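Cortical-lytic enzyme (Clostridium perfringens, PDB 5JIP) hydrolyses the peptidoglycan of the spore cortex during germination, probably as a lysozyme-type muramidase of glycoside hydrolase family 25. Local coordinates at residues 26-31 with 60-65; 115-120 with 125-130; 148-153 with 159-164; 236-241 with 298-303; 261-264 with 269-272. All coordinates share one frame; numbering follows the deposited sequence.

Contact 1. Residues 26-31 with 60-65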
# COMPACT_ATOMS: atom_id res chain seq x y z
N VAL A 26 -21.26 -1.94 32.93
CA VAL A 26 -21.01 -2.05 31.50
C VAL A 26 -21.82 -3.22 30.92
O VAL A 26 -21.56 -4.38 31.25
CB VAL A 26 -19.51 -2.22 31.22
CG1 VAL A 26 -19.26 -2.42 29.72
CG2 VAL A 26 -18.72 -1.02 31.77
N ASN A 27 -22.77 -2.92 30.05
CA ASN A 27 -23.56 -3.94 29.38
C ASN A 27 -23.10 -4.04 27.93
O ASN A 27 -23.47 -3.23 27.08
CB ASN A 27 -25.04 -3.63 29.44
CG ASN A 27 -25.86 -4.75 28.91
OD1 ASN A 27 -25.42 -5.50 28.02
ND2 ASN A 27 -27.06 -4.93 29.47
N PHE A 28 -22.31 -5.07 27.64
CA PHE A 28 -21.70 -5.19 26.32
C PHE A 28 -22.73 -5.55 25.27
O PHE A 28 -22.56 -5.19 24.10
CB PHE A 28 -20.58 -6.21 26.36
CG PHE A 28 -19.36 -5.72 27.08
CD1 PHE A 28 -18.48 -4.83 26.46
CD2 PHE A 28 -19.09 -6.12 28.39
CE1 PHE A 28 -17.36 -4.37 27.12
CE2 PHE A 28 -17.98 -5.67 29.06
CZ PHE A 28 -17.09 -4.79 28.42
N LEU A 29 -23.81 -6.22 25.65
CA LEU A 29 -24.84 -6.48 24.67
C LEU A 29 -25.44 -5.18 24.17
O LEU A 29 -25.78 -5.04 22.99
CB LEU A 29 -25.91 -7.42 25.25
CG LEU A 29 -26.92 -7.93 24.23
CD1 LEU A 29 -26.23 -8.70 23.12
CD2 LEU A 29 -27.96 -8.80 24.93
N THR A 30 -25.60 -4.20 25.06
CA THR A 30 -26.10 -2.90 24.64
C THR A 30 -25.07 -2.17 23.79
O THR A 30 -25.41 -1.58 22.75
CB THR A 30 -26.46 -2.09 25.87
OG1 THR A 30 -27.44 -2.80 26.62
CG2 THR A 30 -27.01 -0.70 25.50
N LEU A 31 -23.80 -2.20 24.19
CA LEU A 31 -22.77 -1.51 23.43
C LEU A 31 -22.59 -2.10 22.03
O LEU A 31 -22.19 -1.40 21.11
CB LEU A 31 -21.46 -1.57 24.20
CG LEU A 31 -21.39 -0.76 25.51
CD1 LEU A 31 -20.04 -0.96 26.18
CD2 LEU A 31 -21.65 0.72 25.24
N ALA A 60 -12.48 -8.35 27.73
CA ALA A 60 -12.01 -8.75 26.41
C ALA A 60 -12.67 -10.04 25.96
O ALA A 60 -13.00 -10.21 24.78
CB ALA A 60 -10.48 -8.90 26.41
N LYS A 61 -12.86 -10.98 26.89
CA LYS A 61 -13.52 -12.23 26.54
C LYS A 61 -14.94 -12.00 26.06
O LYS A 61 -15.38 -12.60 25.06
CB LYS A 61 -13.51 -13.18 27.72
CG LYS A 61 -13.91 -14.58 27.36
CD LYS A 61 -13.75 -15.51 28.55
CE LYS A 61 -13.87 -16.98 28.11
NZ LYS A 61 -13.68 -17.91 29.26
N GLU A 62 -15.67 -11.10 26.73
CA GLU A 62 -17.06 -10.85 26.35
C GLU A 62 -17.16 -10.05 25.06
O GLU A 62 -18.05 -10.30 24.23
CB GLU A 62 -17.77 -10.13 27.49
CG GLU A 62 -19.27 -9.86 27.26
CD GLU A 62 -20.11 -11.11 27.22
OE1 GLU A 62 -19.59 -12.23 27.39
OE2 GLU A 62 -21.32 -10.95 26.99
N CYS A 63 -16.27 -9.08 24.83
CA CYS A 63 -16.28 -8.40 23.55
C CYS A 63 -16.05 -9.38 22.41
O CYS A 63 -16.72 -9.32 21.36
CB CYS A 63 -15.24 -7.28 23.53
SG CYS A 63 -15.70 -5.80 24.44
N ARG A 64 -15.10 -10.29 22.58
CA ARG A 64 -14.84 -11.28 21.54
C ARG A 64 -16.04 -12.19 21.36
O ARG A 64 -16.40 -12.54 20.23
CB ARG A 64 -13.60 -12.09 21.89
CG ARG A 64 -12.25 -11.39 21.48
CD ARG A 64 -12.01 -11.58 20.00
NE ARG A 64 -10.88 -10.81 19.48
CZ ARG A 64 -9.61 -11.22 19.52
NH1 ARG A 64 -9.31 -12.36 20.11
NH2 ARG A 64 -8.65 -10.46 18.98
N ARG A 65 -16.66 -12.58 22.47
CA ARG A 65 -17.82 -13.47 22.39
C ARG A 65 -18.94 -12.80 21.60
O ARG A 65 -19.67 -13.46 20.85
CB ARG A 65 -18.30 -13.86 23.79
CG ARG A 65 -19.34 -15.04 23.79
CD ARG A 65 -19.89 -15.36 25.18
NE ARG A 65 -20.73 -14.26 25.57
CZ ARG A 65 -21.97 -14.07 25.13
NH1 ARG A 65 -22.55 -14.97 24.34
NH2 ARG A 65 -22.61 -12.98 25.49
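Phe28 points from the first turn of helix 28-34 at Glu62 and Cys63 on helix 56-66, so that two helices packed outside the barrel of the glycoside hydrolase family 25 domain meet through one ring. Its CB lies 4.0 Å from Glu62 CG. The next atom, CG, sits beside the backbone N and anti to the carbonyl carbon (chi1 -73°), a setting that sends the ring toward the other helix. There the ring divides its contacts. CD2 on one side of the ring lies 3.9 Å from Glu62 CG, while CD1 and CE1 on the other side belong to Cys63, whose SG comes within 3.5 Å of CE1. That sulfur stands 46° off the ring normal, an oblique sulfur-aromatic contact. Val26 CG1 lies over one face of the ring, offset toward the rim, and Phe59 meets the ring edge-to-face. Ile38 of strand 38-44 touches both Phe28 and Cys63, tying the pair to the barrel wall.

Glu62 meets Phe28 through its CG methylene. Its chain bends at chi2 (67°) and turns the carboxylate to Arg65, one turn along the same helix. Arg65 grips it side-on with both partners nearly in the guanidinium plane, NE bonding to Glu62 OE1 and NH2 reaching Glu62 OE2 at 2.8 Å.

Contact 2. Residues 115-120 with 125-130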
# COMPACT_ATOMS: atom_id res chain seq x y z
N GLU A 115 0.46 9.73 29.32
CA GLU A 115 -0.15 10.88 29.98
C GLU A 115 0.74 11.41 31.09
O GLU A 115 0.31 12.31 31.81
CB GLU A 115 -1.52 10.50 30.58
CG GLU A 115 -2.58 10.17 29.57
CD GLU A 115 -3.81 9.59 30.23
OE1 GLU A 115 -4.33 10.22 31.19
OE2 GLU A 115 -4.24 8.49 29.81
N THR A 116 1.94 10.87 31.26
CA THR A 116 2.82 11.19 32.36
C THR A 116 4.25 11.08 31.84
O THR A 116 4.48 10.35 30.87
CB THR A 116 2.55 10.26 33.56
OG1 THR A 116 3.19 10.76 34.74
CG2 THR A 116 3.03 8.87 33.29
N PRO A 117 5.21 11.81 32.43
CA PRO A 117 5.09 12.81 33.49
C PRO A 117 4.74 14.17 32.94
O PRO A 117 5.02 14.45 31.77
CB PRO A 117 6.49 12.82 34.12
CG PRO A 117 7.39 12.58 32.94
CD PRO A 117 6.62 11.62 32.02
N THR A 118 4.10 15.00 33.77
CA THR A 118 3.77 16.37 33.42
C THR A 118 4.57 17.37 34.23
O THR A 118 4.23 18.55 34.24
CB THR A 118 2.28 16.64 33.62
OG1 THR A 118 1.94 16.36 34.98
CG2 THR A 118 1.45 15.80 32.67
N ASP A 119 5.55 16.92 34.97
CA ASP A 119 6.46 17.85 35.60
C ASP A 119 7.58 18.08 34.59
O ASP A 119 7.42 17.81 33.39
CB ASP A 119 6.88 17.31 36.97
CG ASP A 119 7.50 15.95 36.91
OD1 ASP A 119 7.78 15.46 35.80
OD2 ASP A 119 7.72 15.36 37.98
N LYS A 120 8.72 18.60 35.03
CA LYS A 120 9.80 18.82 34.09
C LYS A 120 10.85 17.72 34.16
O LYS A 120 12.01 17.97 33.85
CB LYS A 120 10.43 20.19 34.34
CG LYS A 120 9.43 21.34 34.16
CD LYS A 120 10.01 22.46 33.30
CE LYS A 120 11.11 23.24 34.03
NZ LYS A 120 10.59 24.00 35.22
N THR A 125 13.31 14.99 24.25
CA THR A 125 14.10 13.90 23.67
C THR A 125 13.96 12.65 24.52
O THR A 125 13.78 11.55 23.99
CB THR A 125 15.57 14.30 23.54
OG1 THR A 125 15.69 15.47 22.72
CG2 THR A 125 16.40 13.16 22.92
N GLU A 126 14.04 12.79 25.84
CA GLU A 126 13.96 11.63 26.70
C GLU A 126 12.58 10.97 26.61
O GLU A 126 12.48 9.74 26.54
CB GLU A 126 14.29 12.02 28.14
CG GLU A 126 15.76 12.35 28.34
CD GLU A 126 16.05 12.97 29.69
OE1 GLU A 126 15.22 13.75 30.20
OE2 GLU A 126 17.14 12.65 30.24
N LEU A 127 11.51 11.77 26.60
CA LEU A 127 10.17 11.19 26.55
C LEU A 127 9.95 10.49 25.22
O LEU A 127 9.51 9.34 25.17
CB LEU A 127 9.11 12.27 26.77
CG LEU A 127 7.65 11.80 26.70
CD1 LEU A 127 7.37 10.77 27.75
CD2 LEU A 127 6.67 12.95 26.88
N VAL A 128 10.28 11.17 24.12
CA VAL A 128 10.05 10.58 22.80
C VAL A 128 10.93 9.35 22.61
O VAL A 128 10.47 8.35 22.06
CB VAL A 128 10.26 11.64 21.70
CG1 VAL A 128 10.26 11.01 20.32
CG2 VAL A 128 9.18 12.75 21.74
N ASN A 129 12.21 9.40 23.01
CA ASN A 129 13.05 8.22 22.93
C ASN A 129 12.43 7.03 23.67
O ASN A 129 12.53 5.88 23.22
CB ASN A 129 14.44 8.51 23.50
CG ASN A 129 15.32 9.25 22.53
OD1 ASN A 129 14.93 9.51 21.38
ND2 ASN A 129 16.51 9.59 22.98
N TRP A 130 11.81 7.28 24.83
CA TRP A 130 11.19 6.19 25.58
C TRP A 130 10.01 5.60 24.82
O TRP A 130 9.90 4.38 24.68
CB TRP A 130 10.75 6.70 26.96
CG TRP A 130 10.32 5.61 27.85
CD1 TRP A 130 11.07 4.97 28.81
CD2 TRP A 130 9.02 5.00 27.89
NE1 TRP A 130 10.31 4.00 29.42
CE2 TRP A 130 9.05 4.00 28.88
CE3 TRP A 130 7.83 5.21 27.17
CZ2 TRP A 130 7.92 3.22 29.19
CZ3 TRP A 130 6.73 4.43 27.48
CH2 TRP A 130 6.78 3.45 28.48
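The shortest polar bond here, 2.8 Å from Asn129 N to Thr125 O, closes the turn of helix 124-142 that carries Leu127, the residue that meets Thr116 and Pro117 across the contact. This is the beta-to-alpha connection after strand 111-113 of the barrel: the chain leaves the strand, runs through the irregular segment 115-120 and comes back as the helix. Leu127 points at the loop, with CG anti to its own N (chi1 178°), and of its two methyls CD1 makes the contact. It lies 4.3 Å from Thr116 O and 4.4 Å from Pro117 CD.

That one methyl can meet both atoms because the peptide between Thr116 and Pro117 is cis. In this form the carbonyl O of Thr116 and the CD of Pro117 fall on the same side of the C-N bond, and together they turn toward the helix. The loop also has a polar anchor, since Pro117 O is hydrogen-bonded to Tyr158 OH. Tyr158 touches Leu127 as well, and Phe154 of helix 152-157 packs on the same leucine, so two aromatic residues join the contact. At the start of the segment, Glu115 OE2 binds a MES molecule, probably from the crystallisation liquor.

Between loop and helix, then, one methyl makes van der Waals contacts with a proline ring carbon and with a carbonyl oxygen, and neither is directional. The polar hold on the loop named here comes instead from the bond of Pro117 O to Tyr158 OH.

Contact 3. Residues 148-153 with 159-164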
# COMPACT_ATOMS: atom_id res chain seq x y z
N LEU A 148 -0.45 5.33 19.32
CA LEU A 148 -0.15 6.21 20.45
C LEU A 148 -1.39 7.00 20.85
O LEU A 148 -2.03 7.64 20.01
CB LEU A 148 0.99 7.18 20.12
CG LEU A 148 1.36 8.14 21.27
CD1 LEU A 148 1.98 7.36 22.36
CD2 LEU A 148 2.28 9.24 20.75
N TYR A 149 -1.75 6.91 22.13
CA TYR A 149 -2.74 7.79 22.72
C TYR A 149 -2.04 8.85 23.57
O TYR A 149 -1.20 8.52 24.42
CB TYR A 149 -3.74 7.04 23.60
CG TYR A 149 -4.59 7.98 24.43
CD1 TYR A 149 -4.11 8.54 25.61
CD2 TYR A 149 -5.90 8.28 24.06
CE1 TYR A 149 -4.87 9.40 26.37
CE2 TYR A 149 -6.69 9.14 24.85
CZ TYR A 149 -6.15 9.70 26.00
OH TYR A 149 -6.88 10.54 26.80
N THR A 150 -2.42 10.11 23.37
CA THR A 150 -1.98 11.18 24.23
C THR A 150 -2.92 12.35 24.03
O THR A 150 -3.70 12.37 23.09
CB THR A 150 -0.51 11.55 23.94
OG1 THR A 150 -0.01 12.40 24.98
CG2 THR A 150 -0.38 12.26 22.65
N GLY A 151 -2.82 13.34 24.93
CA GLY A 151 -3.64 14.52 24.86
C GLY A 151 -2.97 15.70 24.16
O GLY A 151 -1.75 15.80 24.11
N LEU A 152 -3.81 16.59 23.62
CA LEU A 152 -3.30 17.81 22.99
C LEU A 152 -2.49 18.64 23.98
O LEU A 152 -1.40 19.13 23.65
CB LEU A 152 -4.46 18.62 22.42
CG LEU A 152 -4.10 19.92 21.66
CD1 LEU A 152 -3.15 19.62 20.53
CD2 LEU A 152 -5.33 20.67 21.12
N PHE A 153 -3.00 18.79 25.20
CA PHE A 153 -2.27 19.53 26.22
C PHE A 153 -0.89 18.93 26.46
O PHE A 153 0.12 19.65 26.48
CB PHE A 153 -3.08 19.55 27.51
CG PHE A 153 -2.39 20.23 28.65
CD1 PHE A 153 -2.42 21.61 28.75
CD2 PHE A 153 -1.70 19.51 29.61
CE1 PHE A 153 -1.78 22.25 29.79
CE2 PHE A 153 -1.06 20.15 30.64
CZ PHE A 153 -1.11 21.52 30.74
N ASP A 159 6.76 20.39 23.62
CA ASP A 159 7.23 21.07 22.42
C ASP A 159 6.68 20.43 21.16
O ASP A 159 7.40 20.27 20.17
CB ASP A 159 8.77 21.08 22.34
CG ASP A 159 9.41 21.94 23.40
OD1 ASP A 159 9.11 23.15 23.46
OD2 ASP A 159 10.25 21.39 24.15
N ASP A 160 5.41 20.02 21.18
CA ASP A 160 4.82 19.44 19.99
C ASP A 160 5.46 18.09 19.66
O ASP A 160 5.35 17.62 18.53
CB ASP A 160 4.98 20.40 18.80
CG ASP A 160 3.85 20.31 17.77
OD1 ASP A 160 2.72 19.94 18.15
OD2 ASP A 160 4.07 20.66 16.58
N PHE A 161 6.15 17.47 20.61
CA PHE A 161 6.90 16.24 20.37
C PHE A 161 7.96 16.43 19.30
O PHE A 161 8.40 15.48 18.65
CB PHE A 161 5.98 15.07 19.98
CG PHE A 161 5.26 14.44 21.12
CD1 PHE A 161 5.35 14.93 22.42
CD2 PHE A 161 4.49 13.31 20.90
CE1 PHE A 161 4.67 14.30 23.48
CE2 PHE A 161 3.82 12.69 21.93
CZ PHE A 161 3.91 13.20 23.23
N LYS A 162 8.42 17.66 19.12
CA LYS A 162 9.56 17.93 18.24
C LYS A 162 10.85 17.65 18.98
O LYS A 162 11.09 18.22 20.05
CB LYS A 162 9.52 19.37 17.74
CG LYS A 162 10.60 19.67 16.70
CD LYS A 162 10.39 21.01 16.05
CE LYS A 162 11.32 21.18 14.85
NZ LYS A 162 11.28 22.55 14.24
N VAL A 163 11.67 16.77 18.44
CA VAL A 163 12.93 16.39 19.06
C VAL A 163 14.04 17.21 18.40
O VAL A 163 14.19 17.14 17.18
CB VAL A 163 13.21 14.90 18.91
CG1 VAL A 163 14.63 14.56 19.43
CG2 VAL A 163 12.13 14.12 19.68
N PRO A 164 14.84 17.95 19.16
CA PRO A 164 15.96 18.70 18.57
C PRO A 164 16.82 17.84 17.65
O PRO A 164 17.28 16.77 18.02
CB PRO A 164 16.75 19.16 19.81
CG PRO A 164 15.69 19.32 20.86
CD PRO A 164 14.70 18.20 20.61
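Phe161 reaches from the loop after helix 152-157 to Leu148 and Thr150 on strand 147-151, and it brings the largest share of the buried surface. A single ring atom, CE2, does the touching. Leu148 CD2 comes to it at 4.0 Å from the edge of the ring, near the ring plane, and Thr150 CG2 lies 4.3 Å from the same CE2 in an oblique approach. Leu148 and Thr150 are two positions apart on the strand, so both point the same way off it and present their methyls side by side. In Leu148, CG stands anti to the backbone N (chi1 180°), which extends the branch toward the ring.

The strand belongs to the parallel wall of the barrel, between strands 111-113 and 175-178. Phe161 therefore folds the chain back against the strand it left one short helix earlier. Tight backbone turning makes this possible: Asp159, Asp160 and Phe161 all have positive phi, in the left-handed helical region, and Lys162 N bonds back to Asp159 O at 3.0 Å. Phe154 from the intervening helix packs on Phe161 as well.

Thr150 divides its two branches cleanly. OG1, anti to the backbone N (chi1 -168°), hydrogen-bonds to Val114 O beside the neighbouring strand, while the methyl is left to face Phe161 CE2.

Contact 4. Residues 236-241 with 298-303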
# COMPACT_ATOMS: atom_id res chain seq x y z
N THR A 236 -9.47 -15.47 1.30
CA THR A 236 -10.36 -16.58 1.02
C THR A 236 -10.29 -16.95 -0.45
O THR A 236 -9.81 -16.17 -1.28
CB THR A 236 -11.82 -16.26 1.40
OG1 THR A 236 -12.37 -15.29 0.51
CG2 THR A 236 -11.87 -15.73 2.85
N GLY A 237 -10.77 -18.15 -0.76
CA GLY A 237 -10.84 -18.60 -2.14
C GLY A 237 -9.50 -18.87 -2.78
O GLY A 237 -9.39 -18.79 -4.01
N LEU A 238 -8.49 -19.24 -1.99
CA LEU A 238 -7.16 -19.45 -2.53
C LEU A 238 -7.15 -20.73 -3.34
O LEU A 238 -7.69 -21.75 -2.93
CB LEU A 238 -6.14 -19.54 -1.40
CG LEU A 238 -4.68 -19.70 -1.84
CD1 LEU A 238 -4.20 -18.48 -2.65
CD2 LEU A 238 -3.77 -19.98 -0.61
N ASN A 239 -6.48 -20.68 -4.49
CA ASN A 239 -6.44 -21.80 -5.41
C ASN A 239 -5.16 -21.70 -6.21
O ASN A 239 -4.68 -20.60 -6.51
CB ASN A 239 -7.64 -21.80 -6.36
CG ASN A 239 -7.62 -22.97 -7.32
OD1 ASN A 239 -7.56 -24.13 -6.90
ND2 ASN A 239 -7.64 -22.68 -8.61
N ALA A 240 -4.60 -22.85 -6.55
CA ALA A 240 -3.37 -22.87 -7.33
C ALA A 240 -3.33 -24.14 -8.16
O ALA A 240 -3.89 -25.17 -7.77
CB ALA A 240 -2.13 -22.80 -6.44
N TYR A 241 -2.62 -24.07 -9.28
CA TYR A 241 -2.33 -25.25 -10.10
C TYR A 241 -0.98 -25.05 -10.76
O TYR A 241 -0.51 -23.92 -10.94
CB TYR A 241 -3.45 -25.50 -11.14
CG TYR A 241 -3.58 -24.45 -12.23
CD1 TYR A 241 -2.81 -24.52 -13.39
CD2 TYR A 241 -4.49 -23.40 -12.11
CE1 TYR A 241 -2.93 -23.57 -14.39
CE2 TYR A 241 -4.62 -22.44 -13.10
CZ TYR A 241 -3.84 -22.54 -14.24
OH TYR A 241 -3.96 -21.60 -15.23
N ILE A 298 1.54 -23.23 -0.97
CA ILE A 298 1.27 -21.86 -1.37
C ILE A 298 0.56 -21.18 -0.21
O ILE A 298 -0.39 -21.72 0.35
CB ILE A 298 0.42 -21.81 -2.65
CG1 ILE A 298 1.06 -22.62 -3.79
CG2 ILE A 298 0.17 -20.37 -3.06
CD1 ILE A 298 2.42 -22.09 -4.30
N SER A 299 1.04 -20.00 0.19
CA SER A 299 0.37 -19.27 1.25
C SER A 299 0.33 -17.78 0.91
O SER A 299 1.12 -17.27 0.11
CB SER A 299 1.06 -19.47 2.61
OG SER A 299 2.39 -19.05 2.54
N ILE A 300 -0.59 -17.08 1.57
CA ILE A 300 -0.81 -15.68 1.23
C ILE A 300 -1.26 -14.92 2.47
O ILE A 300 -1.93 -15.47 3.35
CB ILE A 300 -1.83 -15.57 0.09
CG1 ILE A 300 -1.89 -14.15 -0.47
CG2 ILE A 300 -3.21 -16.05 0.58
CD1 ILE A 300 -2.73 -14.00 -1.72
N GLU A 301 -0.90 -13.64 2.52
CA GLU A 301 -1.40 -12.70 3.51
C GLU A 301 -1.83 -11.41 2.82
O GLU A 301 -1.17 -10.94 1.88
CB GLU A 301 -0.33 -12.41 4.59
CG GLU A 301 0.92 -11.69 4.03
CD GLU A 301 2.09 -11.68 5.00
OE1 GLU A 301 2.01 -12.34 6.07
OE2 GLU A 301 3.12 -11.01 4.67
N ALA A 302 -2.93 -10.84 3.29
CA ALA A 302 -3.27 -9.47 2.94
C ALA A 302 -2.55 -8.51 3.88
O ALA A 302 -2.16 -8.87 4.99
CB ALA A 302 -4.77 -9.26 3.01
N PHE A 303 -2.38 -7.26 3.42
CA PHE A 303 -1.92 -6.22 4.34
C PHE A 303 -2.63 -4.92 3.99
O PHE A 303 -3.13 -4.74 2.87
CB PHE A 303 -0.38 -6.03 4.34
CG PHE A 303 0.25 -5.72 3.00
CD1 PHE A 303 0.33 -4.41 2.52
CD2 PHE A 303 0.80 -6.73 2.24
CE1 PHE A 303 0.93 -4.13 1.29
CE2 PHE A 303 1.42 -6.46 1.03
CZ PHE A 303 1.48 -5.17 0.54
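The stretches Leu238 to Ala240 and Ile298 to Ile300 run roughly antiparallel, their directions 148° apart. Yet they are too far apart to be paired strands: Leu238 CA and Ile300 CA are 8.3 Å apart, and Ala240 CA and Ile298 CA 7.6 Å. Side chains fill the gap. Leu238 CD2 lies 4.1 Å from Ile300 CG2 and also comes within 3.9 Å of the backbone O of Ile298, so this one methyl sits over the strand between the two isoleucines. The leucine's other methyl, CD1, reaches the same Ile300 CG2.

Such face-to-face spacing is that of a beta sandwich. Strand 239-243 belongs to a three-stranded antiparallel sheet and strand 296-304 to a four-stranded one, an arrangement consistent with a fibronectin type III-like domain. Val249 from the first sheet and Tyr316 from the second also touch Leu238, continuing the core around it.

Further along, Ala240 CB meets Ile298 CG1 at 4.2 Å. Here CG1 lies beside the backbone N (chi1 -55°), the branch that faces the alanine. Ile300 is turned differently: its CG1 is anti to N (chi1 -169°), which leaves CG2 as the branch offered to Leu238.

Contact 5. Residues 261-264 with 269-272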
# COMPACT_ATOMS: atom_id res chain seq x y z
N GLY A 261 -2.62 -4.63 -0.28
CA GLY A 261 -1.98 -5.62 -1.13
C GLY A 261 -1.88 -6.97 -0.45
O GLY A 261 -2.48 -7.21 0.60
N TYR A 262 -1.07 -7.82 -1.05
CA TYR A 262 -0.87 -9.20 -0.64
C TYR A 262 0.58 -9.57 -0.84
O TYR A 262 1.23 -9.11 -1.78
CB TYR A 262 -1.73 -10.19 -1.45
CG TYR A 262 -3.17 -9.84 -1.62
CD1 TYR A 262 -3.57 -8.96 -2.62
CD2 TYR A 262 -4.15 -10.42 -0.81
CE1 TYR A 262 -4.90 -8.63 -2.78
CE2 TYR A 262 -5.46 -10.11 -0.96
CZ TYR A 262 -5.85 -9.24 -1.95
OH TYR A 262 -7.18 -8.96 -2.08
N ASN A 263 1.07 -10.44 0.03
CA ASN A 263 2.31 -11.17 -0.16
C ASN A 263 1.99 -12.65 -0.32
O ASN A 263 1.20 -13.21 0.44
CB ASN A 263 3.26 -11.00 1.03
CG ASN A 263 3.79 -9.58 1.16
OD1 ASN A 263 4.07 -8.91 0.16
ND2 ASN A 263 3.87 -9.10 2.39
N VAL A 264 2.65 -13.27 -1.29
CA VAL A 264 2.48 -14.69 -1.61
C VAL A 264 3.80 -15.41 -1.38
O VAL A 264 4.88 -14.87 -1.66
CB VAL A 264 2.01 -14.89 -3.06
CG1 VAL A 264 1.94 -16.37 -3.42
CG2 VAL A 264 0.64 -14.22 -3.24
N ASN A 269 8.93 -19.24 1.29
CA ASN A 269 9.82 -18.31 0.63
C ASN A 269 8.98 -17.28 -0.10
O ASN A 269 7.97 -17.62 -0.72
CB ASN A 269 10.75 -19.02 -0.35
CG ASN A 269 11.61 -20.07 0.34
OD1 ASN A 269 11.45 -21.27 0.11
ND2 ASN A 269 12.50 -19.61 1.20
N TYR A 270 9.41 -16.04 -0.02
CA TYR A 270 8.67 -14.95 -0.65
C TYR A 270 8.62 -15.14 -2.16
O TYR A 270 9.64 -15.40 -2.80
CB TYR A 270 9.33 -13.63 -0.30
CG TYR A 270 8.88 -12.41 -1.06
CD1 TYR A 270 7.74 -11.72 -0.67
CD2 TYR A 270 9.62 -11.91 -2.12
CE1 TYR A 270 7.34 -10.58 -1.34
CE2 TYR A 270 9.23 -10.77 -2.80
CZ TYR A 270 8.09 -10.11 -2.40
OH TYR A 270 7.68 -8.98 -3.06
N ALA A 271 7.43 -14.96 -2.72
CA ALA A 271 7.25 -15.07 -4.15
C ALA A 271 6.83 -13.77 -4.81
O ALA A 271 7.02 -13.63 -6.01
CB ALA A 271 6.22 -16.16 -4.47
N GLY A 272 6.26 -12.82 -4.07
CA GLY A 272 5.91 -11.55 -4.68
C GLY A 272 4.94 -10.77 -3.83
O GLY A 272 4.31 -11.29 -2.90
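A classic beta bulge interrupts the hairpin of strands 259-266 and 269-275, where Ala271 and Gly272 together face the single residue Val264. Val264 O accepts from Ala271 N at 2.8 Å and, in a weak bond, from Gly272 N at 3.5 Å. In return Val264 N bonds to Gly272 O at 3.0 Å, almost straight at 166°. The same Gly272 O receives a CA-H contact from Asn263, 3.4 Å from its CA. Ala271 CB lies 3.4 Å from Val264 O.

The first strand lies inside the four-stranded sheet of the C-terminal sandwich and the second is outermost in this chain, where the second subunit approaches. Tyr270 lies between its own strand and the second subunit. Its ring lies over its own strand, with Gly272 N 3.6 Å above the plane and over the ring centre, and it also meets Tyr270 of the second subunit with nearly parallel planes. A chi1 of 169°, with CG opposite the backbone N, swings the far end of the ring back to the first strand. There Asn263 OD1 reaches its edge at CE1, 4.0 Å away and near the ring plane, with the amide turned 69° from the ring.

That amide is held on several sides. Thr273 OG1 bonds to Asn263 OD1 and also to Tyr270 OH, while Asn263 ND2 bonds to Glu301 OE2 and to Thr273 OG1 of the second subunit.

In the fold
From the N terminus, contact 1 closes a loop of 28 residues that includes strand 38-44 and joins two outer helices of the barrel. Contacts 2 and 3 follow in series with much shorter closures: the first returns the chain from loop 115-120 to helix 124-142, the second from strand 147-151 across a short helix. They touch each other, with Val163 packing on Thr125 and Val128, whereas contact 1 lies about 17 Å from either by nearest atoms. The chain then enters the sandwich domain. Contact 4 spans 56 residues and joins its two sheets; contact 5, a hairpin, lies within that span. None cross. Contacts 4 and 5 share neighbouring strands, and both touch the second subunit.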